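C381 turret protein (Sulfolobus turreted icosahedral virus, PDB 4IND) probably builds part of the turrets of an archaeal virus capsid, as five copies each with three jelly-roll domains in a row. Local coordinates at residues K43-L48 against K54-P59. Residues are numbered along the deposited sequence; the frame is centred on the assembly and turned at random.
Sequences KQISYL and KIVSAP
Lys43, Ile45 and Tyr47 pair with Ala58, Val56 and Lys54 in an antiparallel beta hairpin of the first galactose-binding-like domain. Each of these three pairs exchanges two backbone hydrogen bonds, six in all. Ile45 N to Val56 O is the shortest at 2.7 Å and nearly straight, 177° at the hydrogen. Between them lie the non-hydrogen-bonded pairs Gln44 with Ser57 and Ser46 with Ile55. There the CA atoms give weak CA-H...O contacts, such as Ser46 CA to Lys54 O at 3.2 Å. Lys54 and Ile55 also pair in parallel with a strand of the second subunit, and the sheet runs on across the interface.

Side chains pack on both faces. Ile45 CB meets Val56 CG2 at 4.0 Å, and this face packs on strand 138-147. On the same face Tyr47 and Lys54 lie alongside each other, Lys54 extended, with Lys54 CE 3.1 Å from Tyr47 OH. On the other face Gln44 slants across Ile55. With Gln44 CG anti to its own N (chi1 -172°), CG and CD of Gln44 reach the CG2 methyl of Ile55, CG to CG2 at 3.5 Å.

Polar contacts sit at the side-chain ends. One water bridges two side chains, donating to Gln44 OE1 at 3.0 Å and hydrogen-bonded to Ser57 OG at 2.7 Å. Lys54 NZ forms a salt bridge and Tyr47 OH a hydrogen bond with Asp72 of the second subunit.

The chemistry implies a hairpin joined by six backbone bonds, with side-chain packing on both faces. Tyr47 and Lys54 take the two oxygens of one carboxylate across the interface, which would probably balance the lysine's charge.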
# COMPACT_ATOMS: atom_id res chain seq x y z
N LYS A 43 -34.52 -16.88 27.35
CA LYS A 43 -35.87 -16.36 27.18
C LYS A 43 -36.20 -16.02 25.75
O LYS A 43 -35.32 -15.69 24.95
CB LYS A 43 -36.11 -15.12 28.05
CG LYS A 43 -36.19 -15.40 29.53
CD LYS A 43 -36.66 -14.17 30.29
CE LYS A 43 -36.79 -14.47 31.78
NZ LYS A 43 -36.74 -13.23 32.62
N GLN A 44 -37.48 -16.06 25.43
CA GLN A 44 -37.87 -15.64 24.11
C GLN A 44 -37.97 -14.12 24.08
O GLN A 44 -38.72 -13.51 24.85
CB GLN A 44 -39.19 -16.30 23.70
CG GLN A 44 -39.53 -16.03 22.25
CD GLN A 44 -40.51 -17.02 21.68
OE1 GLN A 44 -40.15 -18.13 21.26
NE2 GLN A 44 -41.78 -16.62 21.65
N ILE A 45 -37.22 -13.51 23.17
CA ILE A 45 -37.07 -12.06 23.08
C ILE A 45 -37.69 -11.60 21.75
O ILE A 45 -37.42 -12.17 20.70
CB ILE A 45 -35.55 -11.68 23.08
CG1 ILE A 45 -34.92 -11.99 24.44
CG2 ILE A 45 -35.33 -10.23 22.66
CD1 ILE A 45 -35.68 -11.44 25.61
N SER A 46 -38.49 -10.54 21.79
CA SER A 46 -39.10 -10.01 20.59
C SER A 46 -38.87 -8.50 20.50
O SER A 46 -39.01 -7.79 21.49
CB SER A 46 -40.61 -10.26 20.62
OG SER A 46 -40.91 -11.63 20.77
N TYR A 47 -38.56 -8.01 19.31
CA TYR A 47 -38.50 -6.56 19.12
C TYR A 47 -38.79 -6.19 17.68
O TYR A 47 -38.72 -7.03 16.80
CB TYR A 47 -37.15 -5.97 19.59
CG TYR A 47 -35.91 -6.49 18.88
CD1 TYR A 47 -35.34 -5.79 17.81
CD2 TYR A 47 -35.27 -7.64 19.30
CE1 TYR A 47 -34.18 -6.25 17.18
CE2 TYR A 47 -34.12 -8.11 18.67
CZ TYR A 47 -33.58 -7.41 17.61
OH TYR A 47 -32.44 -7.89 16.99
N LEU A 48 -39.14 -4.92 17.46
CA LEU A 48 -39.63 -4.46 16.16
C LEU A 48 -38.52 -3.97 15.22
O LEU A 48 -37.63 -3.21 15.62
CB LEU A 48 -40.62 -3.32 16.35
CG LEU A 48 -41.99 -3.69 16.88
CD1 LEU A 48 -42.81 -2.43 17.09
CD2 LEU A 48 -42.67 -4.60 15.91
N LYS A 54 -39.01 -9.42 15.19
CA LYS A 54 -37.93 -10.41 15.21
C LYS A 54 -38.04 -11.18 16.53
O LYS A 54 -38.16 -10.58 17.59
CB LYS A 54 -36.57 -9.71 15.12
CG LYS A 54 -35.37 -10.64 15.29
CD LYS A 54 -34.05 -9.92 14.97
CE LYS A 54 -32.87 -10.66 15.58
NZ LYS A 54 -31.55 -10.27 14.98
N ILE A 55 -38.01 -12.50 16.45
CA ILE A 55 -38.11 -13.32 17.65
C ILE A 55 -36.88 -14.22 17.76
O ILE A 55 -36.58 -14.98 16.83
CB ILE A 55 -39.37 -14.18 17.62
CG1 ILE A 55 -40.61 -13.29 17.46
CG2 ILE A 55 -39.49 -15.01 18.88
CD1 ILE A 55 -41.92 -14.08 17.39
N VAL A 56 -36.16 -14.10 18.87
CA VAL A 56 -35.03 -15.01 19.17
C VAL A 56 -35.12 -15.56 20.61
O VAL A 56 -35.80 -14.99 21.47
CB VAL A 56 -33.67 -14.33 18.96
CG1 VAL A 56 -33.49 -13.91 17.51
CG2 VAL A 56 -33.53 -13.13 19.89
N SER A 57 -34.45 -16.68 20.86
CA SER A 57 -34.25 -17.14 22.24
C SER A 57 -32.83 -16.79 22.64
O SER A 57 -31.89 -17.21 21.98
CB SER A 57 -34.45 -18.65 22.32
OG SER A 57 -35.78 -18.98 22.03
N ALA A 58 -32.68 -16.00 23.70
CA ALA A 58 -31.39 -15.44 24.07
C ALA A 58 -31.21 -15.46 25.58
O ALA A 58 -32.20 -15.49 26.31
CB ALA A 58 -31.25 -14.01 23.53
N PRO A 59 -29.95 -15.45 26.05
CA PRO A 59 -29.69 -15.45 27.49
C PRO A 59 -30.02 -14.07 28.10
O PRO A 59 -29.69 -13.03 27.52
CB PRO A 59 -28.17 -15.74 27.56
CG PRO A 59 -27.66 -15.14 26.25
CD PRO A 59 -28.71 -15.55 25.26
O HOH W 1 -37.41 -18.22 20.03